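Local coordinates for malic enzyme (Entamoeba histolytica, PDB 3NV9), which probably catalyses the oxidative decarboxylation of malate to pyruvate and carbon dioxide, with NADP as the likely hydride acceptor, at residues A[119-131]-A[359-371]. Sequence-based numbering, arbitrary orientation.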
# COMPACT_ATOMS: atom_id res chain seq x y z
N GLY A 119 -6.63 0.01 -10.65
CA GLY A 119 -6.55 0.83 -11.86
C GLY A 119 -6.42 2.29 -11.47
O GLY A 119 -5.67 3.01 -12.09
N LYS A 120 -7.14 2.72 -10.43
CA LYS A 120 -6.99 4.11 -9.91
C LYS A 120 -5.56 4.33 -9.41
O LYS A 120 -4.98 5.36 -9.68
CB LYS A 120 -7.95 4.44 -8.72
CG LYS A 120 -9.46 4.30 -8.96
CD LYS A 120 -10.02 5.49 -9.72
CE LYS A 120 -11.56 5.31 -9.81
NZ LYS A 120 -12.21 6.51 -10.54
N ALA A 121 -5.02 3.37 -8.68
CA ALA A 121 -3.70 3.56 -8.13
C ALA A 121 -2.72 3.60 -9.30
O ALA A 121 -1.78 4.37 -9.23
CB ALA A 121 -3.32 2.43 -7.22
N LEU A 122 -2.93 2.72 -10.32
CA LEU A 122 -2.06 2.65 -11.50
C LEU A 122 -2.04 4.06 -12.15
O LEU A 122 -0.96 4.62 -12.47
CB LEU A 122 -2.55 1.59 -12.51
CG LEU A 122 -1.94 1.69 -13.94
CD1 LEU A 122 -0.42 1.27 -13.92
CD2 LEU A 122 -2.69 0.90 -15.05
N LEU A 123 -3.23 4.65 -12.28
CA LEU A 123 -3.35 5.99 -12.91
C LEU A 123 -2.77 7.13 -12.09
O LEU A 123 -2.29 8.14 -12.62
CB LEU A 123 -4.80 6.33 -13.24
CG LEU A 123 -5.52 5.45 -14.25
CD1 LEU A 123 -7.04 5.85 -14.37
CD2 LEU A 123 -4.79 5.41 -15.62
N MET A 124 -2.85 7.01 -10.78
CA MET A 124 -2.25 8.08 -9.94
C MET A 124 -0.74 8.13 -10.16
O MET A 124 -0.10 9.18 -10.15
CB MET A 124 -2.59 7.85 -8.49
CG MET A 124 -4.01 8.39 -8.17
SD MET A 124 -4.45 7.84 -6.55
CE MET A 124 -6.26 7.99 -6.64
N LYS A 125 -0.16 6.96 -10.36
CA LYS A 125 1.28 6.94 -10.57
C LYS A 125 1.62 7.46 -11.96
O LYS A 125 2.43 8.36 -12.07
CB LYS A 125 1.86 5.55 -10.36
CG LYS A 125 3.38 5.55 -10.55
CD LYS A 125 4.10 6.26 -9.43
CE LYS A 125 5.58 5.97 -9.50
NZ LYS A 125 6.25 6.45 -8.28
N TYR A 126 0.97 6.91 -12.99
CA TYR A 126 1.36 7.17 -14.35
C TYR A 126 0.92 8.53 -14.91
O TYR A 126 1.56 9.06 -15.82
CB TYR A 126 0.89 6.01 -15.20
CG TYR A 126 1.55 5.94 -16.56
CD1 TYR A 126 2.88 5.65 -16.67
CD2 TYR A 126 0.81 6.12 -17.72
CE1 TYR A 126 3.50 5.55 -17.94
CE2 TYR A 126 1.41 6.04 -18.99
CZ TYR A 126 2.77 5.75 -19.08
OH TYR A 126 3.43 5.69 -20.29
N LEU A 127 -0.15 9.10 -14.37
CA LEU A 127 -0.64 10.41 -14.79
C LEU A 127 -0.24 11.45 -13.75
O LEU A 127 0.06 12.59 -14.12
CB LEU A 127 -2.19 10.45 -14.95
CG LEU A 127 -2.77 9.34 -15.84
CD1 LEU A 127 -4.32 9.45 -16.01
CD2 LEU A 127 -2.02 9.26 -17.23
N GLY A 128 -0.26 11.08 -12.46
CA GLY A 128 -0.02 12.06 -11.45
C GLY A 128 1.30 12.06 -10.68
O GLY A 128 1.53 12.97 -9.86
N GLY A 129 2.14 11.04 -10.83
CA GLY A 129 3.35 11.05 -10.05
C GLY A 129 3.05 10.74 -8.59
O GLY A 129 3.91 10.98 -7.75
N ILE A 130 1.89 10.15 -8.32
CA ILE A 130 1.49 9.84 -6.97
C ILE A 130 1.70 8.37 -6.60
O ILE A 130 1.42 7.49 -7.42
CB ILE A 130 0.03 10.25 -6.81
CG1 ILE A 130 -0.09 11.76 -7.11
CG2 ILE A 130 -0.46 10.01 -5.41
CD1 ILE A 130 -1.46 12.17 -7.49
N ASP A 131 2.24 8.08 -5.39
CA ASP A 131 2.28 6.63 -4.96
C ASP A 131 0.96 6.26 -4.28
O ASP A 131 0.54 6.94 -3.39
CB ASP A 131 3.48 6.36 -4.06
CG ASP A 131 4.79 6.57 -4.82
OD1 ASP A 131 5.03 5.87 -5.82
OD2 ASP A 131 5.58 7.45 -4.42
N ASN A 359 -13.34 10.95 -14.10
CA ASN A 359 -12.42 11.53 -13.12
C ASN A 359 -10.89 11.26 -13.29
O ASN A 359 -10.09 11.98 -12.73
CB ASN A 359 -12.88 11.26 -11.68
CG ASN A 359 -13.08 9.76 -11.36
OD1 ASN A 359 -12.27 8.93 -11.72
ND2 ASN A 359 -14.18 9.43 -10.62
N SER A 360 -10.51 10.20 -14.03
CA SER A 360 -9.14 9.85 -14.27
C SER A 360 -8.39 11.00 -14.93
O SER A 360 -7.17 11.07 -14.91
CB SER A 360 -9.06 8.62 -15.20
OG SER A 360 -9.67 8.88 -16.47
N VAL A 361 -9.14 11.91 -15.48
CA VAL A 361 -8.59 13.08 -16.12
C VAL A 361 -8.61 14.36 -15.20
O VAL A 361 -8.25 15.48 -15.63
CB VAL A 361 -9.23 13.12 -17.56
CG1 VAL A 361 -10.18 14.18 -17.78
CG2 VAL A 361 -8.17 12.92 -18.63
N GLY A 362 -8.97 14.18 -13.93
CA GLY A 362 -8.99 15.26 -12.93
C GLY A 362 -8.34 14.84 -11.62
O GLY A 362 -7.53 15.56 -11.06
N PHE A 363 -8.59 13.62 -11.15
CA PHE A 363 -7.94 13.22 -9.86
C PHE A 363 -6.37 13.25 -9.77
O PHE A 363 -5.81 13.64 -8.72
CB PHE A 363 -8.57 11.96 -9.25
CG PHE A 363 -8.23 10.65 -9.96
CD1 PHE A 363 -9.22 9.90 -10.57
CD2 PHE A 363 -6.93 10.12 -9.91
CE1 PHE A 363 -8.94 8.69 -11.18
CE2 PHE A 363 -6.64 8.89 -10.48
CZ PHE A 363 -7.65 8.18 -11.15
N PRO A 364 -5.65 12.87 -10.86
CA PRO A 364 -4.18 12.86 -10.71
C PRO A 364 -3.65 14.26 -10.42
O PRO A 364 -2.74 14.43 -9.57
CB PRO A 364 -3.68 12.33 -12.07
CG PRO A 364 -4.85 11.54 -12.58
CD PRO A 364 -6.09 12.26 -12.12
N GLY A 365 -4.26 15.23 -11.07
CA GLY A 365 -3.88 16.64 -10.96
C GLY A 365 -4.38 17.24 -9.65
O GLY A 365 -3.63 17.90 -8.96
N ILE A 366 -5.63 16.99 -9.29
CA ILE A 366 -6.14 17.45 -7.97
C ILE A 366 -5.29 16.95 -6.78
O ILE A 366 -4.80 17.75 -5.98
CB ILE A 366 -7.65 17.15 -7.82
CG1 ILE A 366 -8.43 17.92 -8.86
CG2 ILE A 366 -8.19 17.53 -6.42
CD1 ILE A 366 -9.91 17.40 -9.10
N LEU A 367 -5.11 15.65 -6.66
CA LEU A 367 -4.36 15.12 -5.55
C LEU A 367 -2.90 15.62 -5.61
O LEU A 367 -2.31 15.93 -4.58
CB LEU A 367 -4.39 13.56 -5.55
CG LEU A 367 -5.79 13.00 -5.20
CD1 LEU A 367 -6.08 11.61 -5.77
CD2 LEU A 367 -6.00 13.03 -3.66
N LYS A 368 -2.29 15.64 -6.78
CA LYS A 368 -0.90 15.97 -6.82
C LYS A 368 -0.73 17.40 -6.28
O LYS A 368 0.17 17.69 -5.49
CB LYS A 368 -0.32 15.87 -8.25
CG LYS A 368 1.20 16.07 -8.32
CD LYS A 368 1.97 14.96 -7.60
CE LYS A 368 3.48 15.13 -7.71
NZ LYS A 368 4.15 14.15 -6.84
N GLY A 369 -1.63 18.30 -6.71
CA GLY A 369 -1.58 19.69 -6.30
C GLY A 369 -1.74 19.76 -4.80
O GLY A 369 -0.96 20.47 -4.09
N ALA A 370 -2.74 19.03 -4.31
CA ALA A 370 -3.04 19.06 -2.89
C ALA A 370 -1.92 18.53 -2.02
O ALA A 370 -1.74 19.02 -0.91
CB ALA A 370 -4.35 18.31 -2.59
N LEU A 371 -1.22 17.51 -2.51
CA LEU A 371 -0.12 16.90 -1.81
C LEU A 371 1.09 17.86 -1.70
O LEU A 371 1.77 17.94 -0.64
CB LEU A 371 0.29 15.58 -2.46
CG LEU A 371 -0.58 14.32 -2.24
CD1 LEU A 371 -0.01 13.16 -3.02
CD2 LEU A 371 -0.65 13.95 -0.70
O HOH W 1 -14.71 6.83 -9.11
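Phe363, in the first turn of helix 363-372, presses its ring against Lys120, Leu123 and Met124 of helix 114-128, a buried helix-helix contact joining the regions that belong to the N-terminal and the NAD-binding (Rossmann) malic enzyme families. The axes of 119-128 and 363-371 cross at -73° and approach to 8.8 Å.

Apolar packing carries most of the contact. With CG held between its backbone N and carbonyl carbon (chi1 74°), the Phe363 ring reaches across all three side chains at about right angles: Met124 CG lies 3.5 Å from Phe363 CE2, Leu123 CB comes up to CZ, and the aliphatic CD of Lys120 meets CE1. Met124 then runs on, extended, until its CE touches Leu367 CD1 at 3.7 Å. Pro364 and Leu127 pack flank to flank, and Pro364 CB rests 3.7 Å from Gly128 CA; the backbones come closest here, at a glycine with no side chain to hold them apart. Beyond Gly129, which leaves helical geometry with a positive phi, the Ile130 side chain lies against helix 363-372, with CD1 on Leu367 CB and CG2 against Leu371 CD1. Val93 of strand 92-97 backs Met124, Ile130 and Leu371.

Polar groups lie at both ends of the apolar patch. Lys120 NZ lies 2.7 Å from Asn359 OD1, and one water accepts from both Lys120 NZ and Asn359 ND2; NZ also hydrogen-bonds Tyr65 OH of the second subunit, which brings the dimer partner to this edge. At the other end, Lys368 and Ile130 run antiparallel alongside one another; Lys368 forms a salt bridge with Asp448 of helix 438-461 and donates a weak 3.3 Å hydrogen bond from NZ to Gly129 O, while its CD lies 3.0 Å from Gly128 O.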